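Local coordinates for protein japanin (Rhipicephalus appendiculatus, PDB 4BOE) that binds cholesterol in a lipocalin pocket and modulates the host immune response by blocking dendritic cell differentiation from monocytes, at residues Pro2-Ile7 with Asp100-Ser105; Gln10-Ala15 with Trp117-Tyr122; Gly16-Leu21 with Ser112-Trp117; Val29-Leu34 with Val41-Ile46. All coordinates share one frame; numbering follows the deposited sequence.

Contact 1 (Pro2-Ile7 with Asp100-Ser105)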
# COMPACT_ATOMS: atom_id res chain seq x y z
N PRO A 2 -17.17 -7.82 -4.87
CA PRO A 2 -16.44 -6.59 -4.54
C PRO A 2 -15.48 -6.14 -5.62
O PRO A 2 -14.98 -6.95 -6.41
CB PRO A 2 -15.69 -6.95 -3.25
CG PRO A 2 -16.55 -7.93 -2.61
CD PRO A 2 -17.10 -8.77 -3.74
N SER A 3 -15.23 -4.83 -5.65
CA SER A 3 -14.34 -4.23 -6.65
C SER A 3 -12.87 -4.29 -6.12
O SER A 3 -12.66 -4.00 -4.95
CB SER A 3 -14.80 -2.81 -6.96
OG SER A 3 -16.03 -2.86 -7.68
N MET A 4 -11.88 -4.71 -6.97
CA MET A 4 -10.46 -4.83 -6.57
C MET A 4 -9.86 -3.42 -6.34
O MET A 4 -9.76 -2.64 -7.29
CB MET A 4 -9.66 -5.71 -7.56
CG MET A 4 -8.16 -5.30 -7.79
SD MET A 4 -7.10 -5.64 -6.43
CE MET A 4 -5.86 -6.49 -7.14
N PRO A 5 -9.47 -3.07 -5.09
CA PRO A 5 -9.01 -1.71 -4.79
C PRO A 5 -7.77 -1.15 -5.54
O PRO A 5 -7.71 0.08 -5.75
CB PRO A 5 -8.74 -1.75 -3.29
CG PRO A 5 -9.37 -2.93 -2.80
CD PRO A 5 -9.40 -3.92 -3.89
N ALA A 6 -6.79 -2.01 -5.87
CA ALA A 6 -5.56 -1.62 -6.57
C ALA A 6 -5.79 -0.92 -7.91
O ALA A 6 -5.08 0.03 -8.23
CB ALA A 6 -4.69 -2.83 -6.78
N ILE A 7 -6.82 -1.36 -8.66
CA ILE A 7 -7.17 -0.78 -9.98
C ILE A 7 -8.40 0.11 -9.92
O ILE A 7 -8.87 0.59 -10.95
CB ILE A 7 -7.29 -1.91 -11.02
CG1 ILE A 7 -8.37 -2.98 -10.61
CG2 ILE A 7 -5.93 -2.56 -11.21
CD1 ILE A 7 -9.02 -3.60 -11.70
N ASP A 100 -12.81 -2.11 0.33
CA ASP A 100 -12.06 -1.12 1.04
C ASP A 100 -10.78 -1.63 1.69
O ASP A 100 -10.18 -0.88 2.45
CB ASP A 100 -13.01 -0.43 2.04
CG ASP A 100 -14.10 0.38 1.31
OD1 ASP A 100 -13.82 1.53 0.88
OD2 ASP A 100 -15.19 -0.16 1.09
N PHE A 101 -10.29 -2.81 1.32
CA PHE A 101 -8.99 -3.26 1.82
C PHE A 101 -8.30 -4.22 0.86
O PHE A 101 -8.94 -4.85 0.04
CB PHE A 101 -9.04 -3.81 3.26
CG PHE A 101 -9.36 -5.28 3.34
CD1 PHE A 101 -8.36 -6.23 3.23
CD2 PHE A 101 -10.67 -5.72 3.43
CE1 PHE A 101 -8.66 -7.58 3.17
CE2 PHE A 101 -10.97 -7.08 3.40
CZ PHE A 101 -9.97 -7.99 3.26
N LEU A 102 -6.98 -4.26 0.95
CA LEU A 102 -6.15 -5.12 0.16
C LEU A 102 -4.98 -5.62 1.00
O LEU A 102 -4.32 -4.83 1.68
CB LEU A 102 -5.66 -4.31 -1.06
CG LEU A 102 -4.71 -5.00 -2.00
CD1 LEU A 102 -5.39 -6.23 -2.67
CD2 LEU A 102 -4.19 -4.02 -3.02
N LEU A 103 -4.73 -6.93 0.95
CA LEU A 103 -3.62 -7.53 1.69
C LEU A 103 -2.70 -8.21 0.67
O LEU A 103 -3.12 -9.16 0.00
CB LEU A 103 -4.15 -8.54 2.73
CG LEU A 103 -3.12 -9.23 3.60
CD1 LEU A 103 -2.32 -8.24 4.43
CD2 LEU A 103 -3.81 -10.23 4.53
N LEU A 104 -1.46 -7.71 0.55
CA LEU A 104 -0.44 -8.18 -0.39
C LEU A 104 0.71 -8.87 0.30
O LEU A 104 1.06 -8.48 1.40
CB LEU A 104 0.14 -6.99 -1.17
CG LEU A 104 -0.79 -6.16 -2.00
CD1 LEU A 104 -0.01 -4.99 -2.66
CD2 LEU A 104 -1.50 -7.03 -3.04
N SER A 105 1.33 -9.84 -0.37
CA SER A 105 2.50 -10.57 0.16
C SER A 105 3.58 -10.58 -0.89
O SER A 105 3.29 -10.60 -2.08
CB SER A 105 2.19 -12.05 0.50
OG SER A 105 1.45 -12.24 1.69
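A6 works at both ends of this contact: its carbonyl O takes a hydrogen bond from R43 NH1, while across the contact its methyl carbon, A6 CB, meets L102 CD2 at 4.0 Å. P5, next to it, packs against the start of strand 101-106. P5 CG comes to 3.5 Å from F101 O and P5 CD stands a little farther from that oxygen at 4.1 Å, with P5 CG also 4.3 Å from L102 CB, the root of that side chain. The rest belongs to L102. Its CG stands opposite the backbone N (chi1 177°), which turns the isobutyl group toward the N-terminal loop, where each methyl finds its own neighbour: CD2 has A6, and L102 CD1 faces the sulfur, M4 SD, at 4.2 Å. The M4 chain is bent at chi2 and chi3, folding its sulfur back over its own loop, and there M4 SD takes a weak hydrogen bond from A6 N at 3.7 Å. The contact is buried but modest in area, a matter of apolar fit. A6 also belongs to the cholesterol pocket. Around this patch, P5 and M4 lie on Y97 and I94 of strand 91-98, M4 and A6 also touch L74 of strand 73-78, and on the other side of strand 101-106 the F101 ring packs on V118 of strand 114-118.

Contact 2 (Gln10-Ala15 with Trp117-Tyr122). With CLR (cholesterol), chain C.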
# COMPACT_ATOMS: atom_id res chain seq x y z
N GLN A 10 -10.20 4.88 -5.59
CA GLN A 10 -10.09 5.40 -4.22
C GLN A 10 -8.64 5.35 -3.73
O GLN A 10 -7.89 4.46 -4.10
CB GLN A 10 -10.98 4.62 -3.24
CG GLN A 10 -12.43 5.10 -3.26
CD GLN A 10 -12.67 6.42 -2.56
OE1 GLN A 10 -11.95 6.84 -1.63
NE2 GLN A 10 -13.74 7.09 -2.94
N THR A 11 -8.27 6.32 -2.91
CA THR A 11 -6.93 6.38 -2.32
C THR A 11 -6.79 5.26 -1.32
O THR A 11 -7.73 5.01 -0.56
CB THR A 11 -6.70 7.76 -1.70
OG1 THR A 11 -6.79 8.73 -2.72
CG2 THR A 11 -5.35 7.88 -0.98
N LEU A 12 -5.62 4.60 -1.30
CA LEU A 12 -5.32 3.53 -0.36
C LEU A 12 -4.23 3.97 0.59
O LEU A 12 -3.26 4.58 0.17
CB LEU A 12 -4.87 2.28 -1.11
CG LEU A 12 -5.86 1.59 -2.01
CD1 LEU A 12 -5.15 0.57 -2.89
CD2 LEU A 12 -6.94 0.87 -1.16
N TYR A 13 -4.36 3.62 1.87
CA TYR A 13 -3.45 3.98 2.94
C TYR A 13 -2.83 2.75 3.53
O TYR A 13 -3.55 1.79 3.82
CB TYR A 13 -4.20 4.72 4.05
CG TYR A 13 -4.93 5.94 3.57
CD1 TYR A 13 -6.21 5.85 3.01
CD2 TYR A 13 -4.33 7.19 3.61
CE1 TYR A 13 -6.86 6.96 2.50
CE2 TYR A 13 -4.99 8.32 3.16
CZ TYR A 13 -6.25 8.21 2.58
OH TYR A 13 -6.88 9.34 2.13
N LEU A 14 -1.50 2.80 3.78
CA LEU A 14 -0.77 1.70 4.38
C LEU A 14 -1.16 1.61 5.86
O LEU A 14 -1.01 2.58 6.60
CB LEU A 14 0.75 1.88 4.22
CG LEU A 14 1.62 0.75 4.77
CD1 LEU A 14 1.39 -0.53 4.01
CD2 LEU A 14 3.09 1.17 4.74
N ALA A 15 -1.78 0.52 6.24
CA ALA A 15 -2.27 0.33 7.62
C ALA A 15 -1.41 -0.65 8.41
O ALA A 15 -1.48 -0.68 9.62
CB ALA A 15 -3.70 -0.16 7.58
N TRP A 117 -3.46 -2.51 3.12
CA TRP A 117 -3.92 -1.24 2.58
C TRP A 117 -5.38 -1.12 2.81
O TRP A 117 -6.11 -2.08 2.62
CB TRP A 117 -3.63 -1.18 1.07
CG TRP A 117 -2.20 -1.40 0.74
CD1 TRP A 117 -1.57 -2.60 0.56
CD2 TRP A 117 -1.19 -0.39 0.59
NE1 TRP A 117 -0.22 -2.40 0.39
CE2 TRP A 117 0.03 -1.05 0.35
CE3 TRP A 117 -1.20 1.02 0.59
CZ2 TRP A 117 1.23 -0.36 0.13
CZ3 TRP A 117 0.01 1.71 0.46
CH2 TRP A 117 1.20 1.02 0.23
N VAL A 118 -5.83 0.04 3.23
CA VAL A 118 -7.23 0.32 3.47
C VAL A 118 -7.61 1.63 2.79
O VAL A 118 -6.77 2.50 2.62
CB VAL A 118 -7.59 0.35 4.98
CG1 VAL A 118 -7.35 -1.00 5.65
CG2 VAL A 118 -6.88 1.47 5.74
N THR A 119 -8.90 1.81 2.52
CA THR A 119 -9.38 3.12 2.06
C THR A 119 -9.74 3.99 3.27
O THR A 119 -9.63 3.56 4.43
CB THR A 119 -10.59 2.96 1.15
OG1 THR A 119 -11.61 2.42 1.95
CG2 THR A 119 -10.32 2.08 -0.06
N LEU A 120 -10.18 5.23 3.00
CA LEU A 120 -10.58 6.18 4.06
C LEU A 120 -11.61 5.63 5.03
O LEU A 120 -11.63 6.05 6.18
CB LEU A 120 -11.14 7.48 3.47
CG LEU A 120 -11.11 8.69 4.42
CD1 LEU A 120 -9.66 9.17 4.66
CD2 LEU A 120 -11.97 9.81 3.88
N LYS A 121 -12.46 4.72 4.57
CA LYS A 121 -13.49 4.10 5.39
C LYS A 121 -12.94 3.47 6.68
O LYS A 121 -13.63 3.48 7.70
CB LYS A 121 -14.22 3.06 4.55
CG LYS A 121 -15.36 2.36 5.23
CD LYS A 121 -15.95 1.35 4.29
CE LYS A 121 -17.15 0.68 4.90
NZ LYS A 121 -17.90 -0.12 3.91
N TYR A 122 -11.72 2.89 6.64
CA TYR A 122 -11.16 2.21 7.79
C TYR A 122 -9.92 2.83 8.40
O TYR A 122 -9.32 2.17 9.24
CB TYR A 122 -10.85 0.76 7.38
CG TYR A 122 -12.00 -0.03 6.79
CD1 TYR A 122 -13.25 -0.04 7.42
CD2 TYR A 122 -11.78 -0.95 5.78
CE1 TYR A 122 -14.29 -0.84 6.94
CE2 TYR A 122 -12.80 -1.80 5.33
CZ TYR A 122 -14.06 -1.71 5.90
OH TYR A 122 -15.09 -2.51 5.44
C1 CLR C . 6.94 2.21 3.05
C2 CLR C . 7.67 2.50 4.36
C3 CLR C . 7.22 1.58 5.47
C4 CLR C . 7.40 0.13 5.06
C5 CLR C . 6.78 -0.19 3.72
C6 CLR C . 5.99 -1.25 3.59
C7 CLR C . 5.31 -1.67 2.32
C8 CLR C . 5.92 -1.00 1.09
C9 CLR C . 6.14 0.51 1.37
C10 CLR C . 7.11 0.76 2.57
C11 CLR C . 6.53 1.28 0.10
C12 CLR C . 5.60 1.02 -1.09
C13 CLR C . 5.46 -0.48 -1.41
C14 CLR C . 4.99 -1.17 -0.11
C15 CLR C . 4.61 -2.58 -0.57
C16 CLR C . 3.93 -2.32 -1.92
C17 CLR C . 4.28 -0.87 -2.33
C18 CLR C . 6.79 -1.04 -1.95
C19 CLR C . 8.59 0.53 2.17
C20 CLR C . 4.40 -0.70 -3.85
C21 CLR C . 4.72 0.75 -4.27
C22 CLR C . 3.14 -1.21 -4.58
C23 CLR C . 1.78 -0.74 -4.01
C24 CLR C . 0.63 -1.28 -4.80
C25 CLR C . -0.79 -1.12 -4.30
C26 CLR C . -1.09 -0.48 -2.97
C27 CLR C . -1.84 -0.84 -5.34
O1 CLR C . 8.02 1.82 6.63
O HOH W 1 -9.94 6.28 0.35
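L14 and cholesterol take opposite faces of the W117 indole, and this is where the contact is tight. L14 CD1 sits over the six-membered ring of W117, 4.0 Å from its centroid and 15° off the normal, a CH-pi contact; on the other side the ligand methyl C26 stands 3.5 Å above the indole plane of W117, over its centre. With chi1 at -56°, CG lies beside the backbone N and the ring is laid across the strand pairing, so that CE3 also rests against L14 N. With W117 cut back to alanine, L14 and the sterol tail would probably face each other across a gap, C26 left without the flat surface it lies on. Two backbone bonds hold the strands in register: Y13 N to V118 O at 2.8 Å and V118 N to Y13 O at 2.9 Å. On the face away from the ligand, V118 O lies in the plane of the Y13 ring at its edge, 3.4 Å from Y13 CD1, while the phenol runs alongside L120, pointing the same way. The looser side begins where the segments diverge. There a water stands in for direct pairing, donating to Q10 OE1 and to T11 O (2.7 Å from the water oxygen) and accepting from L120 N, while the Q10 and L120 side chains are exposed. Pairing of strand 12-18 with strand 114-118 closes the antiparallel barrel of a lipocalin, with L14 and W117 turned into the calyx and Y13 and V118 outward.

Contact 3 (Gly16-Leu21 with Ser112-Trp117). With CLR (cholesterol), chain C.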
# COMPACT_ATOMS: atom_id res chain seq x y z
N GLY A 16 -0.62 -1.47 7.73
CA GLY A 16 0.19 -2.46 8.43
C GLY A 16 1.19 -3.06 7.48
O GLY A 16 0.93 -3.08 6.28
N HIS A 17 2.32 -3.54 8.00
CA HIS A 17 3.34 -4.21 7.21
C HIS A 17 4.23 -5.09 8.07
O HIS A 17 4.21 -4.96 9.29
CB HIS A 17 4.20 -3.21 6.41
CG HIS A 17 4.93 -2.23 7.28
ND1 HIS A 17 6.15 -2.52 7.85
CD2 HIS A 17 4.56 -0.98 7.66
CE1 HIS A 17 6.48 -1.47 8.57
NE2 HIS A 17 5.53 -0.53 8.50
N SER A 18 5.01 -5.96 7.45
CA SER A 18 6.00 -6.81 8.14
C SER A 18 7.18 -5.91 8.55
O SER A 18 7.56 -5.05 7.76
CB SER A 18 6.52 -7.89 7.20
OG SER A 18 5.50 -8.79 6.82
N SER A 19 7.70 -6.05 9.79
CA SER A 19 8.82 -5.20 10.29
C SER A 19 10.02 -5.09 9.37
O SER A 19 10.61 -4.04 9.26
CB SER A 19 9.30 -5.67 11.67
OG SER A 19 9.86 -6.96 11.52
N LYS A 20 10.38 -6.17 8.69
CA LYS A 20 11.53 -6.20 7.77
C LYS A 20 11.46 -5.11 6.67
O LYS A 20 12.50 -4.67 6.18
CB LYS A 20 11.63 -7.59 7.13
CG LYS A 20 12.69 -7.75 6.04
CD LYS A 20 12.88 -9.20 5.63
CE LYS A 20 14.03 -9.38 4.66
NZ LYS A 20 13.71 -10.35 3.58
N LEU A 21 10.23 -4.73 6.25
CA LEU A 21 10.05 -3.71 5.22
C LEU A 21 10.30 -2.27 5.70
O LEU A 21 10.55 -1.39 4.87
CB LEU A 21 8.61 -3.78 4.70
CG LEU A 21 8.24 -5.05 3.96
CD1 LEU A 21 6.79 -5.08 3.70
CD2 LEU A 21 8.98 -5.17 2.69
N SER A 112 7.34 -14.80 3.73
CA SER A 112 6.81 -13.73 2.90
C SER A 112 6.35 -12.44 3.65
O SER A 112 5.44 -12.53 4.48
CB SER A 112 5.66 -14.28 2.08
OG SER A 112 5.22 -13.30 1.17
N THR A 113 6.94 -11.27 3.31
CA THR A 113 6.57 -10.00 3.91
C THR A 113 5.22 -9.57 3.35
O THR A 113 4.90 -9.85 2.20
CB THR A 113 7.62 -8.92 3.75
OG1 THR A 113 7.79 -8.62 2.38
CG2 THR A 113 8.94 -9.27 4.43
N CYS A 114 4.52 -8.80 4.15
CA CYS A 114 3.17 -8.35 3.81
C CYS A 114 2.96 -6.86 4.01
O CYS A 114 3.66 -6.21 4.74
CB CYS A 114 2.13 -9.15 4.61
SG CYS A 114 1.49 -8.28 6.07
N SER A 115 1.90 -6.36 3.36
CA SER A 115 1.43 -4.97 3.45
C SER A 115 -0.11 -4.98 3.39
O SER A 115 -0.70 -5.71 2.57
CB SER A 115 2.06 -4.04 2.42
OG SER A 115 1.77 -4.35 1.08
N LEU A 116 -0.73 -4.24 4.31
CA LEU A 116 -2.17 -4.10 4.42
C LEU A 116 -2.51 -2.67 4.04
O LEU A 116 -1.90 -1.75 4.56
CB LEU A 116 -2.63 -4.40 5.85
CG LEU A 116 -4.11 -4.13 6.16
CD1 LEU A 116 -5.00 -5.05 5.40
CD2 LEU A 116 -4.36 -4.20 7.64
N TRP A 117 -3.46 -2.51 3.12
CA TRP A 117 -3.92 -1.24 2.58
C TRP A 117 -5.38 -1.12 2.81
O TRP A 117 -6.11 -2.08 2.62
CB TRP A 117 -3.63 -1.18 1.07
CG TRP A 117 -2.20 -1.40 0.74
CD1 TRP A 117 -1.57 -2.60 0.56
CD2 TRP A 117 -1.19 -0.39 0.59
NE1 TRP A 117 -0.22 -2.40 0.39
CE2 TRP A 117 0.03 -1.05 0.35
CE3 TRP A 117 -1.20 1.02 0.59
CZ2 TRP A 117 1.23 -0.36 0.13
CZ3 TRP A 117 0.01 1.71 0.46
CH2 TRP A 117 1.20 1.02 0.23
C1 CLR C . 6.94 2.21 3.05
C2 CLR C . 7.67 2.50 4.36
C3 CLR C . 7.22 1.58 5.47
C4 CLR C . 7.40 0.13 5.06
C5 CLR C . 6.78 -0.19 3.72
C6 CLR C . 5.99 -1.25 3.59
C7 CLR C . 5.31 -1.67 2.32
C8 CLR C . 5.92 -1.00 1.09
C9 CLR C . 6.14 0.51 1.37
C10 CLR C . 7.11 0.76 2.57
C11 CLR C . 6.53 1.28 0.10
C12 CLR C . 5.60 1.02 -1.09
C13 CLR C . 5.46 -0.48 -1.41
C14 CLR C . 4.99 -1.17 -0.11
C15 CLR C . 4.61 -2.58 -0.57
C16 CLR C . 3.93 -2.32 -1.92
C17 CLR C . 4.28 -0.87 -2.33
C18 CLR C . 6.79 -1.04 -1.95
C19 CLR C . 8.59 0.53 2.17
C20 CLR C . 4.40 -0.70 -3.85
C21 CLR C . 4.72 0.75 -4.27
C22 CLR C . 3.14 -1.21 -4.58
C23 CLR C . 1.78 -0.74 -4.01
C24 CLR C . 0.63 -1.28 -4.80
C25 CLR C . -0.79 -1.12 -4.30
C26 CLR C . -1.09 -0.48 -2.97
C27 CLR C . -1.84 -0.84 -5.34
O1 CLR C . 8.02 1.82 6.63
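H17, whose CB rests 3.5 Å from C114 O, lays one face of its imidazole against cholesterol: C4 of the sterol stands 3.8 Å above the H17 ring, over its centre. At the ring edge H17 ND1 donates to S18 O (2.9 Å, 171°), which lies in the imidazole plane, though ND1 stands above the carbonyl plane. L21 N grips the same oxygen from the carbonyl's other face. Chi1 of 60°, with CG between the backbone N and the carbonyl carbon, lets ND1 reach it. A leucine here, having no N-H to offer S18 O, would probably leave that carbonyl with L21 N alone of these two donors and the side chain freer to turn against the sterol. W117 NE1 donates to S115 OG at 2.9 Å, tilted from the ring plane, which helps hold S115 OG where it lies, 3.7 Å from sterol C15. Across the strands, C114 N donates to S18 OG at 2.8 Å, and L21 CD1 and CD2 straddle T113 OG1, itself bonded to E109. Strands 16-18 and 114-117 run antiparallel at 177°; L116 turns outward onto I130 and F134 of helix 128-137, C114 is disulfide-bonded to C138, and strand 101-106 pairs along the far edge of 114-117.

Contact 4 (Val29-Leu34 with Val41-Ile46). With CLR (cholesterol), chain C.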
# COMPACT_ATOMS: atom_id res chain seq x y z
N VAL A 29 2.17 7.00 4.37
CA VAL A 29 2.26 6.24 3.11
C VAL A 29 0.87 5.97 2.56
O VAL A 29 -0.00 5.45 3.26
CB VAL A 29 3.11 4.95 3.22
CG1 VAL A 29 3.15 4.19 1.90
CG2 VAL A 29 4.52 5.29 3.67
N LYS A 30 0.66 6.38 1.32
CA LYS A 30 -0.62 6.23 0.64
C LYS A 30 -0.43 6.21 -0.87
O LYS A 30 0.61 6.59 -1.39
CB LYS A 30 -1.58 7.36 1.07
CG LYS A 30 -1.20 8.73 0.59
CD LYS A 30 -2.17 9.83 1.00
CE LYS A 30 -1.66 10.65 2.13
NZ LYS A 30 -2.62 11.70 2.58
N THR A 31 -1.45 5.77 -1.58
CA THR A 31 -1.40 5.74 -3.03
C THR A 31 -2.69 6.30 -3.63
O THR A 31 -3.78 5.85 -3.26
CB THR A 31 -1.00 4.32 -3.59
OG1 THR A 31 -1.18 4.32 -4.99
CG2 THR A 31 -1.84 3.20 -3.07
N ARG A 32 -2.58 7.29 -4.54
CA ARG A 32 -3.73 7.87 -5.23
C ARG A 32 -3.76 7.37 -6.66
O ARG A 32 -2.73 7.21 -7.30
CB ARG A 32 -3.71 9.41 -5.24
CG ARG A 32 -3.51 10.07 -3.91
CD ARG A 32 -3.93 11.51 -4.02
NE ARG A 32 -3.67 12.26 -2.79
CZ ARG A 32 -2.58 12.98 -2.54
NH1 ARG A 32 -1.60 13.06 -3.44
NH2 ARG A 32 -2.45 13.62 -1.39
N TYR A 33 -4.97 7.22 -7.18
CA TYR A 33 -5.22 6.84 -8.55
C TYR A 33 -4.94 8.07 -9.42
O TYR A 33 -5.41 9.17 -9.08
CB TYR A 33 -6.71 6.44 -8.70
CG TYR A 33 -7.16 6.19 -10.12
CD1 TYR A 33 -7.54 7.23 -10.95
CD2 TYR A 33 -7.21 4.90 -10.63
CE1 TYR A 33 -7.94 7.00 -12.27
CE2 TYR A 33 -7.61 4.66 -11.94
CZ TYR A 33 -8.04 5.71 -12.73
OH TYR A 33 -8.46 5.46 -14.01
N LEU A 34 -4.24 7.89 -10.53
CA LEU A 34 -3.97 9.02 -11.45
C LEU A 34 -4.71 8.81 -12.76
O LEU A 34 -5.49 9.65 -13.16
CB LEU A 34 -2.48 9.21 -11.71
CG LEU A 34 -1.64 9.43 -10.47
CD1 LEU A 34 -0.19 9.61 -10.84
CD2 LEU A 34 -2.12 10.62 -9.64
N VAL A 41 -3.07 0.75 -14.70
CA VAL A 41 -3.53 1.89 -13.91
C VAL A 41 -2.29 2.60 -13.39
O VAL A 41 -1.40 1.95 -12.86
CB VAL A 41 -4.48 1.44 -12.76
CG1 VAL A 41 -4.72 2.56 -11.76
CG2 VAL A 41 -5.80 0.95 -13.35
N THR A 42 -2.26 3.93 -13.47
CA THR A 42 -1.14 4.69 -12.95
C THR A 42 -1.59 5.24 -11.63
O THR A 42 -2.67 5.82 -11.53
CB THR A 42 -0.64 5.80 -13.92
OG1 THR A 42 -0.36 5.20 -15.16
CG2 THR A 42 0.65 6.46 -13.45
N ARG A 43 -0.76 5.05 -10.62
CA ARG A 43 -1.03 5.57 -9.30
C ARG A 43 0.23 6.32 -8.81
O ARG A 43 1.34 6.04 -9.26
CB ARG A 43 -1.34 4.45 -8.30
CG ARG A 43 -2.36 3.38 -8.71
CD ARG A 43 -2.63 2.44 -7.51
NE ARG A 43 -3.32 3.18 -6.46
CZ ARG A 43 -4.63 3.34 -6.33
NH1 ARG A 43 -5.47 2.70 -7.14
NH2 ARG A 43 -5.12 4.11 -5.36
N SER A 44 0.04 7.20 -7.87
CA SER A 44 1.16 7.85 -7.19
C SER A 44 1.45 7.13 -5.88
O SER A 44 0.57 6.46 -5.35
CB SER A 44 0.82 9.31 -6.89
OG SER A 44 -0.25 9.39 -5.97
N LEU A 45 2.68 7.24 -5.39
CA LEU A 45 3.08 6.77 -4.08
C LEU A 45 3.44 8.06 -3.35
O LEU A 45 4.33 8.77 -3.78
CB LEU A 45 4.26 5.82 -4.16
CG LEU A 45 4.74 5.26 -2.82
CD1 LEU A 45 3.68 4.39 -2.16
CD2 LEU A 45 5.96 4.48 -3.03
N ILE A 46 2.68 8.40 -2.32
CA ILE A 46 2.82 9.62 -1.54
C ILE A 46 3.28 9.25 -0.12
O ILE A 46 2.80 8.30 0.47
CB ILE A 46 1.46 10.37 -1.49
CG1 ILE A 46 0.86 10.63 -2.88
CG2 ILE A 46 1.54 11.67 -0.70
CD1 ILE A 46 1.73 11.45 -3.79
C1 CLR C . 6.94 2.21 3.05
C2 CLR C . 7.67 2.50 4.36
C3 CLR C . 7.22 1.58 5.47
C4 CLR C . 7.40 0.13 5.06
C5 CLR C . 6.78 -0.19 3.72
C6 CLR C . 5.99 -1.25 3.59
C7 CLR C . 5.31 -1.67 2.32
C8 CLR C . 5.92 -1.00 1.09
C9 CLR C . 6.14 0.51 1.37
C10 CLR C . 7.11 0.76 2.57
C11 CLR C . 6.53 1.28 0.10
C12 CLR C . 5.60 1.02 -1.09
C13 CLR C . 5.46 -0.48 -1.41
C14 CLR C . 4.99 -1.17 -0.11
C15 CLR C . 4.61 -2.58 -0.57
C16 CLR C . 3.93 -2.32 -1.92
C17 CLR C . 4.28 -0.87 -2.33
C18 CLR C . 6.79 -1.04 -1.95
C19 CLR C . 8.59 0.53 2.17
C20 CLR C . 4.40 -0.70 -3.85
C21 CLR C . 4.72 0.75 -4.27
C22 CLR C . 3.14 -1.21 -4.58
C23 CLR C . 1.78 -0.74 -4.01
C24 CLR C . 0.63 -1.28 -4.80
C25 CLR C . -0.79 -1.12 -4.30
C26 CLR C . -1.09 -0.48 -2.97
C27 CLR C . -1.84 -0.84 -5.34
O1 CLR C . 8.02 1.82 6.63
O HOH W 2 -1.05 12.19 -6.03
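From CB outward, R43 spends almost its whole length on T31 and its neighbours. R43 CB lies 3.2 Å from R32 O; CG passes T31 OG1 loosely; CD comes within 4.0 Å of the sterol methyl C27. The R43 and T31 side chains cross at about a right angle, and the bend at chi3 (68°) brings the guanidinium round to T31. NE donates in the guanidinium plane to T31 OG1 at 2.8 Å, and NH2 to T31 O at 3.0 Å, arriving above that carbonyl plane, so the two nitrogens hold T31 side-on through two different atoms. Y33 CA covers one face of the group. NH1 carries on to A6 O and N8 O, and NH2 also serves Q10 O, an array of carbonyls that would be expected to steady the positive charge. Besides accepting from NE, T31 OG1 donates to S44 O at 2.8 Å. All this lies in the antiparallel hairpin of strands 26-37 and 40-49, part of the lipocalin barrel wall, where V29, T31 and L45 face the cholesterol. T31 CG2 is 3.8 Å from the ligand methyl C26, and V29 CG1 touches L45 CD1 beside the rings. On the outer face a water bridges R32 NH1, 2.8 Å away, and S44 OG. Toward the turn of the hairpin V41 CG1 packs obliquely on the Y33 ring, 3.6 Å from Y33 CE2.

How the contacts relate
From the N terminus, segment 2-7 waits until 100-105 arrives to close contact 1. Before that, strand 12-18 has begun at contact 2, whose partner follows 100-105, so contacts 1 and 2 cross. Contact 3 uses the same two strands, farther along strand 12-18 and earlier on 114-118, and is nested inside contact 2, sharing W117, while it also crosses contact 1. Contact 4, the hairpin 29-34 with 41-46, is local and lies inside all three loops. Hydrogen bonds between the contacts stitch the barrel: L102 O to W117 N, A15 N to L116 O, and L12 O to T31 N. All four reach the same cholesterol, contact 1 through A6.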